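Long-range contacts in F420-dependent methylenetetrahydromethanopterin dehydrogenase (PDB 1QV9), which catalyses the reversible, coenzyme F420-dependent interconversion of methylene- and methenyl-tetrahydromethanopterin in methanogenesis from CO2, working as a hexamer built as a trimer of dimers: residues A[123-128]-A[138-143]; A[142-147]-A[239-244]; A[214-219]-A[235-240]. One frame throughout, in Å; residues are numbered along the deposited sequence.

Following the chain from the N terminus, interaction 1 comes first: the loop after strand 115-119 leads into helix 134-150, whose residues 138-143 pack back on 123-128. One turn further along that helix, interaction 2 makes the longest closure, bringing 142-147 against 239-244 of helix 227-257 across 91 intervening residues. In interaction 3, 214-219 lies between the segments of interaction 2, and 235-240 overlaps its second segment at Glu239 and Met240; the pair belongs to the hairpin of helices 197-223 and 227-257. Interactions 1 and 3 meet where Ser217 OG hydrogen-bonds Met124 O. Together the three tie the loop and helix that follow strand 115-119 to the helix bundle.

Interaction 1: residues A[123-128]-A[138-143]; sequences AMLGAR and AIYNAD
Tyr140 reaches across to the loop because its CG stands anti to the backbone N (chi1 178°), while the backbone of Leu125 puts CB over the ring and its chi1 of 47°, with CG between N and the carbonyl carbon, brings CD2 to the CD2 side of Tyr140. Leu125 CB sits over the centre of one ring face, 3.7 Å from the Tyr140 centroid and nearly along the ring normal, a CH-pi contact. Leu125 CD2 lies farther out, 4.0 Å from Tyr140 CD2. At the far end of the ring, Tyr140 OH donates a hydrogen bond to Ala123 O over 2.7 Å. The hydroxyl comes from well above the carbonyl plane, 60° out of it. Ala123 CB adds a contact with Tyr140 OH at 3.5 Å. From helix 227-257, the His238 ring also meets that of Tyr140. The tyrosine thus links helix 134-150 to an irregular stretch of chain in two ways: its hydroxyl gives a main-chain carbonyl of a buried residue a partner, and one of its faces is covered by leucine, which should restrict rotation of the ring.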
ATOM      1  N   ALA A 123      23.787   2.944   8.054  1.00 17.33           N
ATOM      2  CA  ALA A 123      24.489   3.235   6.807  1.00 15.16           C
ATOM      3  C   ALA A 123      24.713   4.674   6.392  1.00 17.35           C
ATOM      4  O   ALA A 123      23.858   5.524   6.562  1.00 17.25           O
ATOM      5  CB  ALA A 123      23.741   2.513   5.681  1.00 17.74           C
HETATM    6  N   MSE A 124      25.894   4.962   5.859  0.60 17.36           N
HETATM    7  CA  MSE A 124      26.189   6.313   5.382  0.60 19.03           C
HETATM    8  C   MSE A 124      25.208   6.658   4.256  0.60 18.57           C
HETATM    9  O   MSE A 124      24.877   5.821   3.411  0.60 19.45           O
HETATM   10  CB  MSE A 124      27.624   6.383   4.855  0.60 24.39           C
HETATM   11  CG  MSE A 124      28.066   7.779   4.454  0.60 12.21           C
HETATM   12 SE   MSE A 124      29.805   7.713   3.594  0.60 26.19          SE
HETATM   13  CE  MSE A 124      29.226   7.694   1.755  0.60 21.64           C
ATOM     14  N   LEU A 125      24.739   7.899   4.245  1.00 19.89           N
ATOM     15  CA  LEU A 125      23.791   8.329   3.238  1.00 19.42           C
ATOM     16  C   LEU A 125      24.449   8.739   1.907  1.00 18.41           C
ATOM     17  O   LEU A 125      25.694   8.769   1.809  1.00 20.15           O
ATOM     18  CB  LEU A 125      22.873   9.414   3.780  1.00 25.47           C
ATOM     19  CG  LEU A 125      23.394  10.607   4.552  1.00 28.77           C
ATOM     20  CD1 LEU A 125      24.391  11.398   3.746  1.00 32.36           C
ATOM     21  CD2 LEU A 125      22.180  11.458   4.943  1.00 26.79           C
ATOM     22  N   GLY A 126      23.618   9.040   0.904  1.00 19.19           N
ATOM     23  CA  GLY A 126      24.126   9.382  -0.441  1.00 19.06           C
ATOM     24  C   GLY A 126      24.535  10.837  -0.510  1.00 18.37           C
ATOM     25  O   GLY A 126      23.897  11.653  -1.193  1.00 21.19           O
ATOM     26  N   ALA A 127      25.656  11.131   0.142  1.00 18.24           N
ATOM     27  CA  ALA A 127      26.134  12.487   0.310  1.00 18.60           C
ATOM     28  C   ALA A 127      26.823  13.193  -0.859  1.00 23.39           C
ATOM     29  O   ALA A 127      27.981  13.604  -0.742  1.00 26.29           O
ATOM     30  CB  ALA A 127      27.020  12.551   1.565  1.00 20.38           C
ATOM     31  N   ARG A 128      26.108  13.307  -1.971  1.00 20.36           N
ATOM     32  CA  ARG A 128      26.601  14.064  -3.124  1.00 19.42           C
ATOM     33  C   ARG A 128      25.747  15.318  -3.187  1.00 20.10           C
ATOM     34  O   ARG A 128      24.514  15.248  -3.070  1.00 19.59           O
ATOM     35  CB  ARG A 128      26.433  13.283  -4.416  1.00 19.79           C
ATOM     36  CG  ARG A 128      27.477  12.196  -4.608  1.00 20.39           C
ATOM     37  CD  ARG A 128      28.843  12.832  -4.951  1.00 22.67           C
ATOM     38  NE  ARG A 128      29.753  11.843  -5.526  1.00 26.73           N
ATOM     39  CZ  ARG A 128      30.931  12.162  -6.055  1.00 30.63           C
ATOM     40  NH1 ARG A 128      31.708  11.216  -6.570  1.00 27.40           N
ATOM     41  NH2 ARG A 128      31.321  13.429  -6.061  1.00 29.90           N
ATOM     42  N   ALA A 138      17.098  14.680   5.922  1.00 13.11           N
ATOM     43  CA  ALA A 138      16.117  14.412   7.009  1.00 12.90           C
ATOM     44  C   ALA A 138      15.206  13.238   6.652  1.00 12.18           C
ATOM     45  O   ALA A 138      14.883  12.411   7.535  1.00 14.04           O
ATOM     46  CB  ALA A 138      15.275  15.671   7.313  1.00 13.48           C
ATOM     47  N   ILE A 139      14.789  13.119   5.385  1.00 12.27           N
ATOM     48  CA  ILE A 139      13.941  12.008   4.964  1.00 10.57           C
ATOM     49  C   ILE A 139      14.698  10.697   5.147  1.00 11.93           C
ATOM     50  O   ILE A 139      14.173   9.713   5.648  1.00 15.14           O
ATOM     51  CB  ILE A 139      13.501  12.179   3.506  1.00 13.09           C
ATOM     52  CG1 ILE A 139      12.563  13.392   3.444  1.00 15.24           C
ATOM     53  CG2 ILE A 139      12.862  10.899   2.973  1.00 14.81           C
ATOM     54  CD1 ILE A 139      12.124  13.731   2.029  1.00 18.20           C
ATOM     55  N   TYR A 140      15.965  10.661   4.738  1.00 12.11           N
ATOM     56  CA  TYR A 140      16.737   9.440   4.919  1.00 13.59           C
ATOM     57  C   TYR A 140      16.876   9.078   6.391  1.00 12.52           C
ATOM     58  O   TYR A 140      16.720   7.916   6.753  1.00 13.03           O
ATOM     59  CB  TYR A 140      18.157   9.646   4.324  1.00 12.47           C
ATOM     60  CG  TYR A 140      19.083   8.467   4.485  1.00 13.87           C
ATOM     61  CD1 TYR A 140      19.166   7.513   3.481  1.00 14.05           C
ATOM     62  CD2 TYR A 140      19.866   8.313   5.638  1.00 14.57           C
ATOM     63  CE1 TYR A 140      20.044   6.399   3.606  1.00 16.85           C
ATOM     64  CE2 TYR A 140      20.729   7.203   5.785  1.00 15.77           C
ATOM     65  CZ  TYR A 140      20.813   6.267   4.756  1.00 17.61           C
ATOM     66  OH  TYR A 140      21.701   5.208   4.893  1.00 16.60           O
ATOM     67  N   ASN A 141      17.208  10.079   7.203  1.00 12.02           N
ATOM     68  CA  ASN A 141      17.339   9.803   8.635  1.00 12.36           C
ATOM     69  C   ASN A 141      16.015   9.324   9.227  1.00 12.95           C
ATOM     70  O   ASN A 141      16.042   8.511  10.161  1.00 13.33           O
ATOM     71  CB  ASN A 141      17.890  10.992   9.380  1.00 12.02           C
ATOM     72  CG  ASN A 141      19.388  11.036   9.263  1.00 19.64           C
ATOM     73  OD1 ASN A 141      19.944  11.722   8.404  1.00 22.17           O
ATOM     74  ND2 ASN A 141      20.052  10.242  10.094  1.00 17.95           N
ATOM     75  N   ALA A 142      14.891   9.827   8.732  1.00 12.40           N
ATOM     76  CA  ALA A 142      13.582   9.338   9.229  1.00 12.02           C
ATOM     77  C   ALA A 142      13.431   7.853   8.906  1.00 13.97           C
ATOM     78  O   ALA A 142      12.981   7.068   9.729  1.00 14.04           O
ATOM     79  CB  ALA A 142      12.423  10.138   8.578  1.00 13.12           C
ATOM     80  N   ASP A 143      13.808   7.443   7.686  1.00 11.22           N
ATOM     81  CA  ASP A 143      13.698   6.057   7.325  1.00 11.78           C
ATOM     82  C   ASP A 143      14.654   5.194   8.137  1.00 11.82           C
ATOM     83  O   ASP A 143      14.254   4.104   8.605  1.00 14.81           O
ATOM     84  CB  ASP A 143      13.961   5.878   5.822  1.00 12.97           C
ATOM     85  CG  ASP A 143      12.775   6.314   4.974  1.00 18.20           C
ATOM     86  OD1 ASP A 143      11.612   6.291   5.464  1.00 17.88           O
ATOM     87  OD2 ASP A 143      12.997   6.678   3.793  1.00 17.26           O
TER

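Interaction 2: residues A[142-147]-A[239-244]; sequences ADLMKV and EMMRKA
Met241 runs from residues 239-244 of helix 227-257 to 142-147 of helix 134-150 and can be followed atom by atom. From CB, where the side chain leaves its own helix, a trans first torsion (chi1 -173°) carries CG outward to meet Asp143 CB at 3.9 Å. The bend at chi2 then takes the selenium of this selenomethionine along the partner helix. Met241 SE lies 4.1 Å from Leu144 CA and 4.2 Å from Val147 CG2, so it rests between residues one turn apart. The bend at chi3 swings the tip across that helix, where Met241 CE touches Leu144 CD1 at 4.0 Å, the two side chains meeting at a slant. Val147 takes the next place along the interface: its CG2 packs on the main chain of Ala244, 3.6 Å from Ala244 C, and also against the methyl group of that alanine. On the other flank Asp143 and Arg242 run side by side and point the same way. Asp143 OD2 comes within 3.3 Å of Arg242 CA and also approaches CB, yet stays 5.8 Å from Arg242 NE, so the opposite charges do not pair directly. The guanidinium turns instead to the subunit interfaces, with salt bridges to Asp249 of the second subunit and Glu250 of the third. The contact therefore has an apolar side and a charged side. The two segment axes approach to 8.5 Å and run roughly the same way, 36° apart. Helix 197-223 covers part of the apolar side, with Leu207 on Val147, while Met145 reaches helix 15-19. Here helix 134-150, which follows the last-but-one strand of the parallel sheet in the chain, lies directly against helix 227-257 of the bundle.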
ATOM      1  N   ALA A 142      14.891   9.827   8.732  1.00 12.40           N
ATOM      2  CA  ALA A 142      13.582   9.338   9.229  1.00 12.02           C
ATOM      3  C   ALA A 142      13.431   7.853   8.906  1.00 13.97           C
ATOM      4  O   ALA A 142      12.981   7.068   9.729  1.00 14.04           O
ATOM      5  CB  ALA A 142      12.423  10.138   8.578  1.00 13.12           C
ATOM      6  N   ASP A 143      13.808   7.443   7.686  1.00 11.22           N
ATOM      7  CA  ASP A 143      13.698   6.057   7.325  1.00 11.78           C
ATOM      8  C   ASP A 143      14.654   5.194   8.137  1.00 11.82           C
ATOM      9  O   ASP A 143      14.254   4.104   8.605  1.00 14.81           O
ATOM     10  CB  ASP A 143      13.961   5.878   5.822  1.00 12.97           C
ATOM     11  CG  ASP A 143      12.775   6.314   4.974  1.00 18.20           C
ATOM     12  OD1 ASP A 143      11.612   6.291   5.464  1.00 17.88           O
ATOM     13  OD2 ASP A 143      12.997   6.678   3.793  1.00 17.26           O
ATOM     14  N   LEU A 144      15.898   5.650   8.287  1.00 11.42           N
ATOM     15  CA  LEU A 144      16.873   4.887   9.067  1.00 12.57           C
ATOM     16  C   LEU A 144      16.421   4.762  10.527  1.00 13.13           C
ATOM     17  O   LEU A 144      16.534   3.679  11.108  1.00 13.29           O
ATOM     18  CB  LEU A 144      18.243   5.557   8.933  1.00 15.87           C
ATOM     19  CG  LEU A 144      19.341   4.972   9.814  1.00 13.67           C
ATOM     20  CD1 LEU A 144      19.578   3.504   9.499  1.00 15.82           C
ATOM     21  CD2 LEU A 144      20.651   5.782   9.574  1.00 18.81           C
HETATM   22  N   MSE A 145      15.888   5.854  11.101  1.00 11.92           N
HETATM   23  CA  MSE A 145      15.411   5.798  12.504  1.00 13.80           C
HETATM   24  C   MSE A 145      14.293   4.767  12.633  1.00 13.60           C
HETATM   25  O   MSE A 145      14.243   3.989  13.622  1.00 13.65           O
HETATM   26  CB  MSE A 145      14.911   7.183  12.941  1.00 13.56           C
HETATM   27  CG  MSE A 145      14.534   7.206  14.406  1.00 12.34           C
HETATM   28 SE   MSE A 145      14.026   9.039  14.918  1.00 18.08          SE
HETATM   29  CE  MSE A 145      15.706   9.900  14.423  1.00 18.02           C
ATOM     30  N   LYS A 146      13.378   4.739  11.663  1.00 12.10           N
ATOM     31  CA  LYS A 146      12.285   3.757  11.720  1.00 10.35           C
ATOM     32  C   LYS A 146      12.875   2.336  11.671  1.00 12.13           C
ATOM     33  O   LYS A 146      12.453   1.432  12.399  1.00 14.26           O
ATOM     34  CB  LYS A 146      11.320   3.988  10.536  1.00 12.63           C
ATOM     35  CG  LYS A 146      10.243   2.951  10.350  1.00 15.37           C
ATOM     36  CD  LYS A 146       9.436   2.748  11.609  1.00 21.74           C
ATOM     37  CE  LYS A 146       8.279   1.808  11.340  1.00 25.28           C
ATOM     38  NZ  LYS A 146       7.497   1.508  12.547  1.00 42.60           N
ATOM     39  N   VAL A 147      13.847   2.121  10.782  1.00 11.84           N
ATOM     40  CA  VAL A 147      14.460   0.800  10.707  1.00 11.76           C
ATOM     41  C   VAL A 147      15.122   0.414  12.027  1.00 10.01           C
ATOM     42  O   VAL A 147      14.852  -0.671  12.562  1.00 13.84           O
ATOM     43  CB  VAL A 147      15.520   0.779   9.570  1.00 12.08           C
ATOM     44  CG1 VAL A 147      16.379  -0.536   9.647  1.00 14.26           C
ATOM     45  CG2 VAL A 147      14.826   0.890   8.227  1.00 15.03           C
ATOM     46  N   GLU A 239      16.391   5.017  -2.069  1.00 13.56           N
ATOM     47  CA  GLU A 239      15.189   4.229  -2.357  1.00 13.27           C
ATOM     48  C   GLU A 239      15.263   2.897  -1.589  1.00 15.58           C
ATOM     49  O   GLU A 239      14.234   2.394  -1.129  1.00 14.85           O
ATOM     50  CB  GLU A 239      15.005   3.945  -3.862  1.00 12.95           C
ATOM     51  CG  GLU A 239      14.831   5.203  -4.719  1.00 15.03           C
ATOM     52  CD  GLU A 239      13.490   5.928  -4.537  1.00 19.20           C
ATOM     53  OE1 GLU A 239      13.433   7.128  -4.903  1.00 18.39           O
ATOM     54  OE2 GLU A 239      12.506   5.282  -4.064  1.00 18.11           O
HETATM   55  N   MSE A 240      16.450   2.302  -1.465  1.00 13.57           N
HETATM   56  CA  MSE A 240      16.601   1.047  -0.708  1.00 13.45           C
HETATM   57  C   MSE A 240      16.206   1.269   0.750  1.00 11.67           C
HETATM   58  O   MSE A 240      15.480   0.430   1.312  1.00 15.97           O
HETATM   59  CB  MSE A 240      18.046   0.569  -0.763  1.00 17.89           C
HETATM   60  CG  MSE A 240      18.388   0.130  -2.150  1.00 13.26           C
HETATM   61 SE   MSE A 240      20.347  -0.181  -2.310  1.00 19.70          SE
HETATM   62  CE  MSE A 240      20.465  -1.729  -1.155  1.00 19.99           C
HETATM   63  N   MSE A 241      16.702   2.353   1.326  1.00 13.83           N
HETATM   64  CA  MSE A 241      16.437   2.628   2.747  1.00 13.30           C
HETATM   65  C   MSE A 241      14.944   2.871   2.989  1.00 12.95           C
HETATM   66  O   MSE A 241      14.417   2.453   4.040  1.00 14.10           O
HETATM   67  CB  MSE A 241      17.270   3.798   3.242  1.00 13.70           C
HETATM   68  CG  MSE A 241      17.162   4.018   4.748  1.00 14.07           C
HETATM   69 SE   MSE A 241      17.831   2.512   5.856  1.00 17.78          SE
HETATM   70  CE  MSE A 241      19.755   2.839   5.600  1.00 15.18           C
ATOM     71  N   ARG A 242      14.277   3.519   2.043  1.00 13.47           N
ATOM     72  CA  ARG A 242      12.823   3.751   2.189  1.00 12.85           C
ATOM     73  C   ARG A 242      12.103   2.386   2.227  1.00 15.06           C
ATOM     74  O   ARG A 242      11.155   2.194   3.010  1.00 15.01           O
ATOM     75  CB  ARG A 242      12.321   4.628   1.030  1.00 14.52           C
ATOM     76  CG  ARG A 242      10.803   4.708   0.876  1.00 14.95           C
ATOM     77  CD  ARG A 242      10.506   5.819  -0.128  1.00 14.66           C
ATOM     78  NE  ARG A 242       9.068   5.939  -0.391  1.00 15.22           N
ATOM     79  CZ  ARG A 242       8.406   5.202  -1.280  1.00 14.55           C
ATOM     80  NH1 ARG A 242       7.086   5.377  -1.460  1.00 16.93           N
ATOM     81  NH2 ARG A 242       9.040   4.293  -2.029  1.00 16.06           N
ATOM     82  N   LYS A 243      12.524   1.401   1.430  1.00 13.41           N
ATOM     83  CA  LYS A 243      11.892   0.080   1.475  1.00 13.38           C
ATOM     84  C   LYS A 243      12.256  -0.708   2.734  1.00 14.55           C
ATOM     85  O   LYS A 243      11.469  -1.527   3.212  1.00 14.72           O
ATOM     86  CB  LYS A 243      12.241  -0.750   0.225  1.00 15.52           C
ATOM     87  CG  LYS A 243      11.498  -0.199  -1.004  1.00 18.34           C
ATOM     88  CD  LYS A 243       9.973  -0.125  -0.738  1.00 23.94           C
ATOM     89  CE  LYS A 243       9.137   0.194  -1.984  1.00 28.36           C
ATOM     90  NZ  LYS A 243       9.431   1.546  -2.459  1.00 36.77           N
ATOM     91  N   ALA A 244      13.471  -0.503   3.251  1.00 12.17           N
ATOM     92  CA  ALA A 244      13.846  -1.160   4.489  1.00 11.14           C
ATOM     93  C   ALA A 244      12.901  -0.608   5.583  1.00 13.01           C
ATOM     94  O   ALA A 244      12.474  -1.388   6.425  1.00 14.26           O
ATOM     95  CB  ALA A 244      15.349  -0.880   4.849  1.00 11.93           C
TER

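Interaction 3: residues A[214-219]-A[235-240]; sequences ADVSVE and ASAHEM
Val216 and Ala237 form the close part of this helix pair, their CA atoms 5.7 Å apart. The valine side chain is directed at the opposite helix, and its two branches divide the work. CG1, swung to the far side of CB from the main-chain nitrogen (chi1 178°), touches Ala237 CB at 3.7 Å and Ser236 OG at 3.6 Å. CG2 faces along the partner helix and meets the selenium of Met240, a selenomethionine, at 3.9 Å, where the chain bends at chi3. The small Ala237 CB fits beside both Val216 and Ser217, with Ser217 OG 3.6 Å away. The segment axes come within 8.6 Å of each other and run nearly antiparallel, at 164°. Away from this close spacing, the backs of the helices serve other neighbours: Asp215 turns to the solvent side of helix 197-223, whereas Glu219 forms a salt bridge with Arg185 of the third subunit, and Glu239 forms salt bridges with Lys202 of the third subunit and Lys256 of the second. Across the helix pair itself the touching is by van der Waals contact, including the approaches of both serine hydroxyls to carbon. Those hydroxyls have polar partners elsewhere: Ser217 OG bonds to Met124 O in the loop after strand 115-119, and Ser236 OG to Ile233 O one turn back on its own helix. The chemistry implies a seam in which each hydroxyl has a main-chain carbonyl as partner, so both can lie against apolar groups here.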
ATOM      1  N   ALA A 214      25.022   1.034   2.611  1.00 17.55           N
ATOM      2  CA  ALA A 214      26.324   1.671   2.786  1.00 19.13           C
ATOM      3  C   ALA A 214      27.251   1.462   1.601  1.00 21.17           C
ATOM      4  O   ALA A 214      27.943   2.401   1.178  1.00 21.55           O
ATOM      5  CB  ALA A 214      26.977   1.181   4.056  1.00 20.33           C
ATOM      6  N   ASP A 215      27.271   0.252   1.061  1.00 23.04           N
ATOM      7  CA  ASP A 215      28.153  -0.012  -0.074  1.00 26.41           C
ATOM      8  C   ASP A 215      27.757   0.817  -1.278  1.00 25.26           C
ATOM      9  O   ASP A 215      28.623   1.253  -2.054  1.00 23.78           O
ATOM     10  CB  ASP A 215      28.143  -1.494  -0.446  1.00 28.27           C
ATOM     11  CG  ASP A 215      28.851  -2.366   0.584  1.00 38.25           C
ATOM     12  OD1 ASP A 215      29.005  -3.578   0.319  1.00 43.43           O
ATOM     13  OD2 ASP A 215      29.256  -1.850   1.654  1.00 44.46           O
ATOM     14  N   VAL A 216      26.453   1.047  -1.454  1.00 17.58           N
ATOM     15  CA  VAL A 216      25.986   1.843  -2.588  1.00 17.03           C
ATOM     16  C   VAL A 216      26.362   3.313  -2.411  1.00 18.90           C
ATOM     17  O   VAL A 216      26.817   3.977  -3.349  1.00 18.09           O
ATOM     18  CB  VAL A 216      24.428   1.692  -2.817  1.00 16.89           C
ATOM     19  CG1 VAL A 216      23.967   2.601  -3.998  1.00 17.61           C
ATOM     20  CG2 VAL A 216      24.111   0.206  -3.047  1.00 16.79           C
ATOM     21  N   SER A 217      26.135   3.851  -1.215  1.00 18.20           N
ATOM     22  CA  SER A 217      26.505   5.214  -0.918  1.00 18.70           C
ATOM     23  C   SER A 217      28.021   5.425  -1.106  1.00 19.33           C
ATOM     24  O   SER A 217      28.435   6.433  -1.657  1.00 20.82           O
ATOM     25  CB  SER A 217      26.117   5.560   0.523  1.00 23.60           C
ATOM     26  OG  SER A 217      24.690   5.578   0.633  1.00 20.98           O
ATOM     27  N   VAL A 218      28.805   4.470  -0.626  1.00 21.66           N
ATOM     28  CA  VAL A 218      30.270   4.562  -0.731  1.00 22.01           C
ATOM     29  C   VAL A 218      30.646   4.559  -2.214  1.00 24.25           C
ATOM     30  O   VAL A 218      31.485   5.358  -2.638  1.00 26.17           O
ATOM     31  CB  VAL A 218      30.956   3.399   0.033  1.00 22.61           C
ATOM     32  CG1 VAL A 218      32.457   3.302  -0.358  1.00 26.72           C
ATOM     33  CG2 VAL A 218      30.840   3.629   1.541  1.00 21.89           C
ATOM     34  N   GLU A 219      30.017   3.697  -3.015  1.00 20.35           N
ATOM     35  CA  GLU A 219      30.343   3.683  -4.444  1.00 23.55           C
ATOM     36  C   GLU A 219      30.016   5.028  -5.099  1.00 26.22           C
ATOM     37  O   GLU A 219      30.792   5.571  -5.886  1.00 23.47           O
ATOM     38  CB  GLU A 219      29.582   2.580  -5.171  1.00 26.33           C
ATOM     39  CG  GLU A 219      29.811   2.574  -6.688  1.00 28.71           C
ATOM     40  CD  GLU A 219      28.911   1.585  -7.407  1.00 30.50           C
ATOM     41  OE1 GLU A 219      28.577   0.565  -6.801  1.00 30.11           O
ATOM     42  OE2 GLU A 219      28.554   1.825  -8.576  1.00 37.95           O
ATOM     43  N   ALA A 235      21.059   8.033  -5.275  1.00 15.53           N
ATOM     44  CA  ALA A 235      19.589   8.097  -5.119  1.00 16.83           C
ATOM     45  C   ALA A 235      19.043   6.704  -4.924  1.00 20.10           C
ATOM     46  O   ALA A 235      18.069   6.503  -4.175  1.00 15.75           O
ATOM     47  CB  ALA A 235      18.934   8.718  -6.330  1.00 15.76           C
ATOM     48  N   SER A 236      19.642   5.708  -5.587  1.00 16.68           N
ATOM     49  CA  SER A 236      19.159   4.344  -5.445  1.00 17.21           C
ATOM     50  C   SER A 236      19.365   3.830  -4.008  1.00 15.51           C
ATOM     51  O   SER A 236      18.562   3.038  -3.528  1.00 16.28           O
ATOM     52  CB  SER A 236      19.822   3.414  -6.486  1.00 17.72           C
ATOM     53  OG  SER A 236      21.127   3.065  -6.102  1.00 18.44           O
ATOM     54  N   ALA A 237      20.405   4.306  -3.333  1.00 15.09           N
ATOM     55  CA  ALA A 237      20.688   3.915  -1.952  1.00 14.39           C
ATOM     56  C   ALA A 237      19.521   4.402  -1.066  1.00 13.07           C
ATOM     57  O   ALA A 237      19.064   3.665  -0.163  1.00 16.36           O
ATOM     58  CB  ALA A 237      21.985   4.539  -1.503  1.00 16.35           C
ATOM     59  N   HIS A 238      19.049   5.606  -1.347  1.00 14.81           N
ATOM     60  CA  HIS A 238      17.949   6.160  -0.529  1.00 13.98           C
ATOM     61  C   HIS A 238      16.638   5.423  -0.822  1.00 17.51           C
ATOM     62  O   HIS A 238      15.808   5.228   0.095  1.00 16.37           O
ATOM     63  CB  HIS A 238      17.833   7.646  -0.786  1.00 13.93           C
ATOM     64  CG  HIS A 238      18.810   8.485  -0.007  1.00 15.78           C
ATOM     65  ND1 HIS A 238      20.158   8.193   0.105  1.00 20.69           N
ATOM     66  CD2 HIS A 238      18.635   9.660   0.645  1.00 10.37           C
ATOM     67  CE1 HIS A 238      20.762   9.155   0.789  1.00 13.04           C
ATOM     68  NE2 HIS A 238      19.858  10.055   1.119  1.00 19.97           N
ATOM     69  N   GLU A 239      16.391   5.017  -2.069  1.00 13.56           N
ATOM     70  CA  GLU A 239      15.189   4.229  -2.357  1.00 13.27           C
ATOM     71  C   GLU A 239      15.263   2.897  -1.589  1.00 15.58           C
ATOM     72  O   GLU A 239      14.234   2.394  -1.129  1.00 14.85           O
ATOM     73  CB  GLU A 239      15.005   3.945  -3.862  1.00 12.95           C
ATOM     74  CG  GLU A 239      14.831   5.203  -4.719  1.00 15.03           C
ATOM     75  CD  GLU A 239      13.490   5.928  -4.537  1.00 19.20           C
ATOM     76  OE1 GLU A 239      13.433   7.128  -4.903  1.00 18.39           O
ATOM     77  OE2 GLU A 239      12.506   5.282  -4.064  1.00 18.11           O
HETATM   78  N   MSE A 240      16.450   2.302  -1.465  1.00 13.57           N
HETATM   79  CA  MSE A 240      16.601   1.047  -0.708  1.00 13.45           C
HETATM   80  C   MSE A 240      16.206   1.269   0.750  1.00 11.67           C
HETATM   81  O   MSE A 240      15.480   0.430   1.312  1.00 15.97           O
HETATM   82  CB  MSE A 240      18.046   0.569  -0.763  1.00 17.89           C
HETATM   83  CG  MSE A 240      18.388   0.130  -2.150  1.00 13.26           C
HETATM   84 SE   MSE A 240      20.347  -0.181  -2.310  1.00 19.70          SE
HETATM   85  CE  MSE A 240      20.465  -1.729  -1.155  1.00 19.99           C
TER